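Diacylglycerol O-acyltransferase (Marinobacter hydrocarbonoclasticus, PDB 6CHJ) probably transfers acyl groups from acyl-CoA to diacylglycerol or to a fatty alcohol, making triacylglycerols and wax esters. Local coordinates at residues E396-V401 with T413-N418; E95-V100 with R239-Q244; Q27-P32 with L388-A393; M114-L119 with Y131-H136. All blocks are in the same frame, centred on the assembly; numbering follows the deposited sequence.

Contact 1: E396-V401 with T413-N418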
# COMPACT_ATOMS: atom_id res chain seq x y z
N GLU B 396 -8.07 25.26 -0.07
CA GLU B 396 -7.10 26.05 -0.82
C GLU B 396 -6.75 25.47 -2.20
O GLU B 396 -6.18 26.20 -3.03
CB GLU B 396 -5.80 26.21 -0.03
CG GLU B 396 -5.95 26.83 1.33
CD GLU B 396 -6.10 28.34 1.27
OE1 GLU B 396 -6.11 28.91 0.15
OE2 GLU B 396 -6.21 28.95 2.35
N GLY B 397 -7.04 24.20 -2.46
CA GLY B 397 -6.69 23.56 -3.72
C GLY B 397 -7.12 22.10 -3.74
O GLY B 397 -6.95 21.39 -2.74
N MET B 398 -7.70 21.66 -4.86
CA MET B 398 -8.18 20.29 -5.03
C MET B 398 -7.56 19.71 -6.30
O MET B 398 -7.65 20.31 -7.37
CB MET B 398 -9.73 20.25 -5.11
CG MET B 398 -10.35 21.47 -5.82
SD MET B 398 -12.15 21.43 -6.08
CE MET B 398 -12.32 20.02 -7.17
N TYR B 399 -6.90 18.55 -6.16
CA TYR B 399 -6.04 17.98 -7.20
C TYR B 399 -6.42 16.53 -7.42
O TYR B 399 -6.26 15.69 -6.51
CB TYR B 399 -4.57 18.10 -6.82
CG TYR B 399 -4.17 19.49 -6.39
CD1 TYR B 399 -3.80 20.45 -7.33
CD2 TYR B 399 -4.20 19.86 -5.04
CE1 TYR B 399 -3.43 21.75 -6.94
CE2 TYR B 399 -3.85 21.14 -4.64
CZ TYR B 399 -3.47 22.09 -5.60
OH TYR B 399 -3.13 23.35 -5.20
N PRO B 400 -6.90 16.16 -8.61
CA PRO B 400 -7.23 14.77 -8.86
C PRO B 400 -5.97 13.92 -8.97
O PRO B 400 -4.89 14.40 -9.33
CB PRO B 400 -7.99 14.83 -10.19
CG PRO B 400 -7.36 16.00 -10.89
CD PRO B 400 -7.08 17.00 -9.80
N VAL B 401 -6.13 12.63 -8.65
CA VAL B 401 -5.06 11.64 -8.71
C VAL B 401 -5.60 10.50 -9.54
O VAL B 401 -6.55 9.82 -9.12
CB VAL B 401 -4.62 11.14 -7.33
CG1 VAL B 401 -3.27 10.43 -7.44
CG2 VAL B 401 -4.56 12.29 -6.32
N THR B 413 -4.37 15.06 -15.27
CA THR B 413 -5.76 15.34 -14.97
C THR B 413 -5.90 16.75 -14.42
O THR B 413 -5.12 17.20 -13.58
CB THR B 413 -6.33 14.34 -14.01
OG1 THR B 413 -5.34 14.04 -13.02
CG2 THR B 413 -6.72 13.08 -14.76
N LEU B 414 -6.94 17.42 -14.90
CA LEU B 414 -7.13 18.85 -14.71
C LEU B 414 -8.52 19.13 -14.21
O LEU B 414 -9.49 18.44 -14.56
CB LEU B 414 -6.90 19.60 -15.98
CG LEU B 414 -5.41 19.57 -16.19
CD1 LEU B 414 -5.03 18.65 -17.30
CD2 LEU B 414 -5.02 20.96 -16.47
N THR B 415 -8.61 20.17 -13.39
CA THR B 415 -9.87 20.63 -12.85
C THR B 415 -9.69 22.10 -12.52
O THR B 415 -8.58 22.64 -12.55
CB THR B 415 -10.30 19.82 -11.61
OG1 THR B 415 -11.60 20.24 -11.18
CG2 THR B 415 -9.33 20.02 -10.49
N SER B 416 -10.80 22.76 -12.23
CA SER B 416 -10.75 24.15 -11.83
C SER B 416 -11.47 24.31 -10.50
O SER B 416 -12.40 23.56 -10.17
CB SER B 416 -11.35 25.09 -12.89
OG SER B 416 -12.59 24.60 -13.38
N TYR B 417 -11.00 25.28 -9.73
CA TYR B 417 -11.62 25.64 -8.46
C TYR B 417 -11.47 27.15 -8.34
O TYR B 417 -10.34 27.65 -8.20
CB TYR B 417 -10.97 24.90 -7.28
CG TYR B 417 -11.23 25.48 -5.88
CD1 TYR B 417 -12.52 25.67 -5.39
CD2 TYR B 417 -10.16 25.79 -5.03
CE1 TYR B 417 -12.74 26.18 -4.11
CE2 TYR B 417 -10.37 26.30 -3.76
CZ TYR B 417 -11.66 26.49 -3.30
OH TYR B 417 -11.85 26.99 -2.02
N ASN B 418 -12.59 27.87 -8.44
CA ASN B 418 -12.65 29.31 -8.22
C ASN B 418 -11.57 30.05 -9.01
O ASN B 418 -11.61 30.08 -10.24
CB ASN B 418 -12.54 29.62 -6.72
CG ASN B 418 -12.87 31.09 -6.39
OD1 ASN B 418 -13.98 31.56 -6.66
ND2 ASN B 418 -11.90 31.80 -5.83
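Met398 sets its CG between its own backbone N and carbonyl carbon (chi1 35°), whereas Tyr417 swings CG anti to its N; the two torsions bring thioether and phenol together in a Met-aromatic contact. The strands that carry them belong to different six-stranded sheets of this two-domain acyltransferase fold. They run almost antiparallel, but their axes stay 6.7 Å apart and no hydrogen bond spans them: side chains fill the space between.

The sulfur of Met398 lies oblique to the Tyr417 ring, SD 4.8 Å from its centroid. Nearer the backbone, Met398 CG packs on Tyr417 CB at 3.8 Å. A bend at the last torsion turns the Met398 methyl toward Thr415, whose OG1 is the atom nearest to it. Threonine suits this place, since OG1 keeps its hydrogen bond to Val381 O while the methyl, Thr415 CG2, covers Pro400 CD and lies 3.6 Å from Met398 O. At the other end Pro400 slides past Thr413, whose OG1 comes within 3.5 Å of Pro400 CG while it is hydrogen-bonded to Gly424 O. Proline fits on this side of the strand, since Tyr399 and Val401 make the backbone bonds to strand 22-30 and Pro400 has no N-H to satisfy.

Glu396 and Gly397 form a classic beta bulge opposite Leu28. Glycine is apt in the bulge because a CB would collide with Tyr399 OH. The Tyr417 hydroxyl bonds to Leu395 O, just before the bulge, and the ring meets the bulge with its edge, CE2 approaching Glu396 C to 4.0 Å.

Contact 2: E95-V100 with R239-Q244; sequences ELLSFV and RRFAAQ
Leu97 and Phe241 cross at about a right angle, and Val100 slants across the same ring one helical turn further on. This is helix-on-sheet packing: helix 93-105 packs across strand 239-247, the outermost strand of its mixed sheet, with the axes of the two short segments 7.1 Å apart and inclined at 138°. Spaced three residues apart, Leu97 and Val100 share one flank of the helix, and branched aliphatic residues suit it because their methyls can follow the outline of a ring. Phe241 CG is anti to its backbone N (chi1 -178°), which carries the ring against both of them. There CD2 meets Val100 CG1 at 3.6 Å, and Leu97 CD2 lies 4.0 Å from the same Phe241 CD2. A leucine in place of Phe241 would probably leave a gap beside Val100 and deprive Tyr399 and Val401, which pack on the ring, of part of their support. The edge strand pairs through Arg240, Ala242 and Gln244 with strand 420-428; on the helix side Ser101 OG bonds to Phe241 N and Ser105 OG to Arg239 N. The small Ala243 lets Leu97 settle close to the strand, where Leu97 CD1 lies 4.0 Å from Ala243 N.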
# COMPACT_ATOMS: atom_id res chain seq x y z
N GLU B 95 6.98 17.24 0.70
CA GLU B 95 6.65 16.06 1.51
C GLU B 95 5.19 15.62 1.30
O GLU B 95 4.91 14.41 1.22
CB GLU B 95 6.93 16.33 3.00
CG GLU B 95 8.43 16.32 3.36
CD GLU B 95 9.20 17.50 2.77
OE1 GLU B 95 10.24 17.30 2.10
OE2 GLU B 95 8.74 18.65 2.97
N LEU B 96 4.25 16.56 1.21
CA LEU B 96 2.86 16.19 0.98
C LEU B 96 2.69 15.38 -0.30
O LEU B 96 1.84 14.49 -0.36
CB LEU B 96 1.98 17.43 0.89
CG LEU B 96 0.49 17.22 0.61
CD1 LEU B 96 -0.20 16.35 1.67
CD2 LEU B 96 -0.21 18.58 0.52
N LEU B 97 3.49 15.69 -1.33
CA LEU B 97 3.31 14.99 -2.59
C LEU B 97 3.95 13.62 -2.54
O LEU B 97 3.42 12.69 -3.17
CB LEU B 97 3.88 15.82 -3.75
CG LEU B 97 3.20 17.18 -3.96
CD1 LEU B 97 3.80 17.91 -5.15
CD2 LEU B 97 1.68 17.07 -4.11
N SER B 98 5.06 13.48 -1.80
CA SER B 98 5.66 12.17 -1.57
C SER B 98 4.70 11.26 -0.84
O SER B 98 4.62 10.06 -1.15
CB SER B 98 6.95 12.29 -0.78
OG SER B 98 7.69 13.41 -1.22
N PHE B 99 3.97 11.81 0.13
CA PHE B 99 3.01 11.00 0.86
C PHE B 99 1.95 10.45 -0.08
O PHE B 99 1.58 9.27 -0.00
CB PHE B 99 2.36 11.79 2.01
CG PHE B 99 1.23 11.05 2.69
CD1 PHE B 99 1.47 10.25 3.80
CD2 PHE B 99 -0.07 11.08 2.16
CE1 PHE B 99 0.43 9.52 4.39
CE2 PHE B 99 -1.10 10.34 2.74
CZ PHE B 99 -0.85 9.56 3.87
N VAL B 100 1.42 11.30 -0.96
CA VAL B 100 0.35 10.85 -1.86
C VAL B 100 0.90 9.85 -2.88
O VAL B 100 0.21 8.89 -3.25
CB VAL B 100 -0.33 12.05 -2.54
CG1 VAL B 100 -1.35 11.58 -3.57
CG2 VAL B 100 -1.00 12.96 -1.47
N ARG B 239 4.37 5.09 -7.84
CA ARG B 239 3.80 6.29 -8.40
C ARG B 239 4.60 7.50 -7.97
O ARG B 239 5.22 7.51 -6.91
CB ARG B 239 2.33 6.46 -7.98
CG ARG B 239 1.41 5.38 -8.54
CD ARG B 239 1.36 5.45 -10.07
NE ARG B 239 0.63 4.34 -10.67
CZ ARG B 239 1.21 3.24 -11.13
NH1 ARG B 239 2.53 3.11 -11.05
NH2 ARG B 239 0.47 2.27 -11.66
N ARG B 240 4.64 8.50 -8.84
CA ARG B 240 5.09 9.83 -8.51
C ARG B 240 3.95 10.78 -8.83
O ARG B 240 3.44 10.78 -9.97
CB ARG B 240 6.35 10.22 -9.28
CG ARG B 240 7.42 10.83 -8.38
CD ARG B 240 8.48 11.59 -9.16
NE ARG B 240 9.52 12.13 -8.28
CZ ARG B 240 9.35 13.14 -7.44
NH1 ARG B 240 8.16 13.74 -7.35
NH2 ARG B 240 10.35 13.56 -6.68
N PHE B 241 3.53 11.55 -7.83
CA PHE B 241 2.44 12.50 -7.95
C PHE B 241 2.97 13.93 -7.89
O PHE B 241 3.80 14.26 -7.05
CB PHE B 241 1.40 12.30 -6.85
CG PHE B 241 0.23 13.22 -6.96
CD1 PHE B 241 -0.51 13.29 -8.13
CD2 PHE B 241 -0.15 14.01 -5.89
CE1 PHE B 241 -1.61 14.13 -8.23
CE2 PHE B 241 -1.25 14.85 -5.98
CZ PHE B 241 -1.98 14.91 -7.15
N ALA B 242 2.48 14.76 -8.81
CA ALA B 242 2.89 16.16 -8.90
C ALA B 242 1.65 16.98 -9.19
O ALA B 242 0.95 16.73 -10.18
CB ALA B 242 3.95 16.38 -9.99
N ALA B 243 1.36 17.93 -8.31
CA ALA B 243 0.18 18.76 -8.43
C ALA B 243 0.59 20.21 -8.19
O ALA B 243 1.59 20.48 -7.53
CB ALA B 243 -0.93 18.34 -7.45
N GLN B 244 -0.20 21.13 -8.75
CA GLN B 244 0.06 22.56 -8.65
C GLN B 244 -1.14 23.33 -9.21
O GLN B 244 -1.91 22.80 -10.02
CB GLN B 244 1.34 22.97 -9.39
CG GLN B 244 1.74 24.46 -9.31
CD GLN B 244 1.61 25.06 -7.90
OE1 GLN B 244 0.51 25.32 -7.40
NE2 GLN B 244 2.76 25.29 -7.26

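Contact 3: Q27-P32 with L388-A393; sequences QLFSFP and LYWNGA
Phe29 presses its ring against the base of Trp390 and the backbone of Ala393, and this is the buried, close-fitting half of the contact. With CG beside the backbone N (chi1 -55°), the ring leans over the end of a tight hairpin, placing CE1 3.8 Å from Trp390 CB. Its neighbour CD1 comes within 3.6 Å of Ala393 O, and the two rings are turned obliquely to each other. Alanine suits this place: the methyl of Ala393 sits among Phe29 CB, Pro32 CG and Ser30 O, with Ala393 CB 3.4 Å from Ser30 O. A valine in place of Phe29 would probably open a gap beside Trp390 CB and take away the ring that stacks on Phe128.

The hairpin is closed by a type I' beta turn from Trp390 to Ala393. Asn391 and Gly392 both adopt positive phi, a conformation that asparagine tolerates and glycine favours. This side is partly exposed, and Pro32 is what meets the outer, Asn391-Gly392 part of the turn. Its CB approaches Gly392 O to 3.2 Å, and Pro32 CA makes a CA-H...O contact with the same oxygen. Asn391 is touched more loosely, its O 4.0 Å from Pro32 CG, and its side chain turns to Met161 N instead.

Around this pair, Trp390 bonds through NE1 to Pro162 O and packs on Leu43 and Leu47 of helix 39-49, whose Tyr39 also touches Pro32. Strand 22-30 lies between strand 127-135, the source of Phe128, and strand 393-401, where Lys394 pairs with Ser30.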
# COMPACT_ATOMS: atom_id res chain seq x y z
N GLN B 27 -7.03 17.17 -1.29
CA GLN B 27 -7.61 18.43 -0.86
C GLN B 27 -6.72 19.07 0.20
O GLN B 27 -6.34 18.43 1.17
CB GLN B 27 -9.01 18.21 -0.28
CG GLN B 27 -10.05 17.93 -1.33
CD GLN B 27 -11.33 17.51 -0.71
OE1 GLN B 27 -11.33 16.97 0.40
NE2 GLN B 27 -12.44 17.77 -1.39
N LEU B 28 -6.40 20.34 -0.00
CA LEU B 28 -5.55 21.09 0.90
C LEU B 28 -6.39 22.18 1.56
O LEU B 28 -7.09 22.93 0.87
CB LEU B 28 -4.39 21.70 0.13
CG LEU B 28 -3.48 22.66 0.86
CD1 LEU B 28 -2.53 21.89 1.79
CD2 LEU B 28 -2.72 23.48 -0.18
N PHE B 29 -6.35 22.25 2.89
CA PHE B 29 -7.12 23.24 3.64
C PHE B 29 -6.20 24.10 4.50
O PHE B 29 -5.06 23.75 4.78
CB PHE B 29 -8.15 22.62 4.58
CG PHE B 29 -9.11 21.68 3.93
CD1 PHE B 29 -10.33 22.13 3.48
CD2 PHE B 29 -8.82 20.33 3.84
CE1 PHE B 29 -11.26 21.25 2.90
CE2 PHE B 29 -9.72 19.46 3.27
CZ PHE B 29 -10.95 19.92 2.79
N SER B 30 -6.74 25.24 4.92
CA SER B 30 -6.11 26.05 5.94
C SER B 30 -6.82 25.81 7.27
O SER B 30 -7.99 25.42 7.30
CB SER B 30 -6.13 27.53 5.56
OG SER B 30 -5.06 27.83 4.69
N PHE B 31 -6.08 26.01 8.36
CA PHE B 31 -6.71 26.00 9.67
C PHE B 31 -7.87 27.00 9.67
O PHE B 31 -7.69 28.14 9.20
CB PHE B 31 -5.73 26.39 10.78
CG PHE B 31 -4.84 25.27 11.26
CD1 PHE B 31 -4.60 24.15 10.47
CD2 PHE B 31 -4.20 25.37 12.50
CE1 PHE B 31 -3.75 23.14 10.90
CE2 PHE B 31 -3.34 24.36 12.94
CZ PHE B 31 -3.12 23.25 12.14
N PRO B 32 -9.05 26.64 10.19
CA PRO B 32 -10.11 27.65 10.32
C PRO B 32 -9.63 28.76 11.25
O PRO B 32 -8.82 28.53 12.16
CB PRO B 32 -11.29 26.87 10.93
CG PRO B 32 -10.90 25.40 10.83
CD PRO B 32 -9.40 25.37 10.84
N LEU B 388 -14.74 27.55 -1.05
CA LEU B 388 -15.44 26.50 -0.31
C LEU B 388 -14.74 26.28 1.02
O LEU B 388 -13.58 26.66 1.23
CB LEU B 388 -15.52 25.20 -1.12
CG LEU B 388 -16.50 25.22 -2.29
CD1 LEU B 388 -16.47 23.92 -3.07
CD2 LEU B 388 -17.89 25.51 -1.79
N TYR B 389 -15.49 25.69 1.95
CA TYR B 389 -15.02 25.48 3.31
C TYR B 389 -15.55 24.15 3.81
O TYR B 389 -16.66 23.74 3.44
CB TYR B 389 -15.47 26.61 4.28
CG TYR B 389 -15.16 28.01 3.77
CD1 TYR B 389 -15.96 28.61 2.80
CD2 TYR B 389 -14.05 28.71 4.23
CE1 TYR B 389 -15.68 29.86 2.31
CE2 TYR B 389 -13.76 29.98 3.74
CZ TYR B 389 -14.58 30.54 2.78
OH TYR B 389 -14.32 31.79 2.28
N TRP B 390 -14.74 23.46 4.61
CA TRP B 390 -15.17 22.33 5.43
C TRP B 390 -15.12 22.82 6.86
O TRP B 390 -14.04 23.15 7.36
CB TRP B 390 -14.28 21.10 5.24
CG TRP B 390 -14.92 19.79 5.69
CD1 TRP B 390 -16.25 19.44 5.62
CD2 TRP B 390 -14.24 18.64 6.23
NE1 TRP B 390 -16.43 18.16 6.10
CE2 TRP B 390 -15.21 17.65 6.49
CE3 TRP B 390 -12.89 18.36 6.54
CZ2 TRP B 390 -14.89 16.41 7.03
CZ3 TRP B 390 -12.57 17.13 7.08
CH2 TRP B 390 -13.57 16.17 7.32
N ASN B 391 -16.29 22.89 7.50
CA ASN B 391 -16.46 23.39 8.87
C ASN B 391 -15.51 24.55 9.16
O ASN B 391 -14.75 24.54 10.13
CB ASN B 391 -16.31 22.25 9.86
CG ASN B 391 -17.30 21.13 9.60
OD1 ASN B 391 -18.50 21.34 9.70
ND2 ASN B 391 -16.81 19.95 9.21
N GLY B 392 -15.53 25.54 8.26
CA GLY B 392 -14.71 26.73 8.37
C GLY B 392 -13.26 26.57 7.95
O GLY B 392 -12.50 27.54 8.03
N ALA B 393 -12.85 25.38 7.51
CA ALA B 393 -11.52 25.22 6.93
C ALA B 393 -11.64 25.50 5.43
O ALA B 393 -12.38 24.82 4.72
CB ALA B 393 -10.97 23.82 7.19

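Contact 4: M114-L119 with Y131-H136; sequences MWEVHL and YTKVHH
Glu116 and Lys133 lie side by side on one face of a beta hairpin, the antiparallel pair of strands 115-121 and 127-135. Their carboxylate and ammonium groups form only a long salt bridge, OE1 to NZ 3.9 Å, while the methylene CE of Lys133 comes nearer, 3.3 Å from Glu116 OE1. Their backbones make a hydrogen-bonded pair, Glu116 N giving to Lys133 O at 2.7 Å and Lys133 N giving back. His118 and Tyr131 repeat that pairing next door, and their rings meet edge-to-face at 65°, the edge of Tyr131 toward the imidazole. Trp115 CB and Val134 CG2 touch on the opposite face, in a non-hydrogen-bonded pair.

At the far end Met114 lays its sulfur over the His135 ring, SD 4.3 Å from the centroid. His135 and His136 open the HHxxxDG sequence that marks this acyltransferase superfamily, so the hairpin delivers that motif from the end of a strand.

A second shell holds these groups. Lys133 NZ bonds to Glu103 O and His106 O, and a lysine suits the spot because its long chain reaches these carbonyls beyond the sheet. The Tyr131 hydroxyl bonds to His104 ND1, and His135 NE2 to Glu15 OE1. Histidine suits the place between Glu85 and Glu116, because the two ring nitrogens of His118 reach two carboxylates. ND1 is bonded to Glu85 OE1. On the other side of the ring, His118 NE2 donates to Glu116 OE1 at 2.8 Å, in the ring plane and on the anti side of the carboxylate.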
# COMPACT_ATOMS: atom_id res chain seq x y z
N MET B 114 -14.15 -0.24 -0.90
CA MET B 114 -12.84 0.14 -1.42
C MET B 114 -12.68 1.66 -1.42
O MET B 114 -12.58 2.32 -2.46
CB MET B 114 -12.64 -0.48 -2.79
CG MET B 114 -12.82 -1.99 -2.76
SD MET B 114 -12.31 -2.82 -4.27
CE MET B 114 -13.90 -3.29 -4.98
N TRP B 115 -12.60 2.22 -0.21
CA TRP B 115 -12.31 3.63 -0.08
C TRP B 115 -11.41 3.85 1.13
O TRP B 115 -11.45 3.08 2.09
CB TRP B 115 -13.58 4.46 0.05
CG TRP B 115 -14.41 4.14 1.25
CD1 TRP B 115 -15.41 3.21 1.33
CD2 TRP B 115 -14.34 4.75 2.54
NE1 TRP B 115 -15.95 3.20 2.59
CE2 TRP B 115 -15.31 4.14 3.35
CE3 TRP B 115 -13.53 5.76 3.09
CZ2 TRP B 115 -15.51 4.51 4.68
CZ3 TRP B 115 -13.73 6.13 4.41
CH2 TRP B 115 -14.71 5.51 5.19
N GLU B 116 -10.57 4.88 1.05
CA GLU B 116 -9.80 5.33 2.19
C GLU B 116 -9.84 6.85 2.22
O GLU B 116 -9.82 7.49 1.16
CB GLU B 116 -8.35 4.87 2.13
CG GLU B 116 -8.15 3.38 2.22
CD GLU B 116 -6.80 2.93 1.69
OE1 GLU B 116 -5.84 3.74 1.64
OE2 GLU B 116 -6.70 1.75 1.28
N VAL B 117 -9.88 7.42 3.42
CA VAL B 117 -9.64 8.85 3.63
C VAL B 117 -8.43 8.99 4.54
O VAL B 117 -8.38 8.38 5.62
CB VAL B 117 -10.86 9.57 4.23
CG1 VAL B 117 -10.57 11.05 4.35
CG2 VAL B 117 -12.11 9.30 3.42
N HIS B 118 -7.46 9.80 4.11
CA HIS B 118 -6.22 10.02 4.85
C HIS B 118 -6.17 11.49 5.26
O HIS B 118 -5.99 12.38 4.42
CB HIS B 118 -5.02 9.64 3.98
CG HIS B 118 -4.90 8.18 3.70
ND1 HIS B 118 -3.80 7.43 4.08
CD2 HIS B 118 -5.74 7.31 3.06
CE1 HIS B 118 -3.97 6.18 3.70
NE2 HIS B 118 -5.14 6.08 3.08
N LEU B 119 -6.33 11.74 6.56
CA LEU B 119 -6.14 13.07 7.12
C LEU B 119 -4.67 13.23 7.50
O LEU B 119 -4.16 12.52 8.37
CB LEU B 119 -7.06 13.28 8.32
CG LEU B 119 -6.90 14.53 9.19
CD1 LEU B 119 -7.16 15.76 8.35
CD2 LEU B 119 -7.85 14.49 10.42
N TYR B 131 -6.30 13.20 1.76
CA TYR B 131 -6.08 12.34 0.61
C TYR B 131 -7.11 11.23 0.63
O TYR B 131 -7.08 10.38 1.53
CB TYR B 131 -4.67 11.76 0.57
CG TYR B 131 -4.57 10.66 -0.48
CD1 TYR B 131 -4.55 10.96 -1.85
CD2 TYR B 131 -4.57 9.32 -0.09
CE1 TYR B 131 -4.51 9.96 -2.80
CE2 TYR B 131 -4.54 8.31 -1.03
CZ TYR B 131 -4.50 8.62 -2.38
OH TYR B 131 -4.44 7.58 -3.26
N THR B 132 -7.97 11.21 -0.38
CA THR B 132 -9.05 10.25 -0.51
C THR B 132 -8.78 9.30 -1.67
O THR B 132 -8.37 9.74 -2.74
CB THR B 132 -10.38 10.97 -0.73
OG1 THR B 132 -10.57 11.91 0.33
CG2 THR B 132 -11.55 10.00 -0.74
N LYS B 133 -9.02 8.01 -1.46
CA LYS B 133 -8.73 6.97 -2.45
C LYS B 133 -9.99 6.13 -2.60
O LYS B 133 -10.46 5.56 -1.61
CB LYS B 133 -7.55 6.10 -1.98
CG LYS B 133 -7.15 4.96 -2.90
CD LYS B 133 -6.32 3.88 -2.22
CE LYS B 133 -5.10 4.42 -1.47
NZ LYS B 133 -3.91 3.55 -1.73
N VAL B 134 -10.54 6.06 -3.81
CA VAL B 134 -11.70 5.21 -4.07
C VAL B 134 -11.47 4.38 -5.32
O VAL B 134 -10.94 4.89 -6.32
CB VAL B 134 -13.01 6.01 -4.20
CG1 VAL B 134 -14.21 5.06 -4.33
CG2 VAL B 134 -13.21 6.91 -2.99
N HIS B 135 -11.88 3.12 -5.28
CA HIS B 135 -11.73 2.26 -6.44
C HIS B 135 -12.72 2.64 -7.54
O HIS B 135 -13.90 2.89 -7.29
CB HIS B 135 -11.92 0.80 -6.05
CG HIS B 135 -11.31 -0.15 -7.04
ND1 HIS B 135 -11.98 -0.60 -8.15
CD2 HIS B 135 -10.07 -0.70 -7.11
CE1 HIS B 135 -11.20 -1.41 -8.84
NE2 HIS B 135 -10.03 -1.48 -8.24
N HIS B 136 -12.23 2.65 -8.79
CA HIS B 136 -13.07 3.03 -9.93
C HIS B 136 -14.26 2.09 -10.12
O HIS B 136 -15.31 2.52 -10.60
CB HIS B 136 -12.22 3.09 -11.21
CG HIS B 136 -12.73 4.06 -12.24
ND1 HIS B 136 -13.86 3.83 -12.99
CD2 HIS B 136 -12.23 5.25 -12.66
CE1 HIS B 136 -14.06 4.84 -13.81
NE2 HIS B 136 -13.08 5.72 -13.63

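Along the chain, contact 3 opens first, at strand 22-30, and encloses contact 2, which in turn encloses contact 4; contact 1 follows once contact 3 has closed. The centres lie about 14 to 20 Å apart. Strands 22-30, 115-121, 127-135 and 393-401 share one mixed sheet, so contacts 1, 3 and 4 all reach it, while contacts 1 and 2 both reach the second sheet through strands 410-417 and 239-247. Phe241 touches Pro400 and Val401, Tyr131 touches Val100, and Ser30 bonds to Glu396. Strands 393-401 and 389-390, from the C-terminal half of the chain, extend a sheet whose other four strands come from the N-terminal half, tying the two halves of the acyltransferase together.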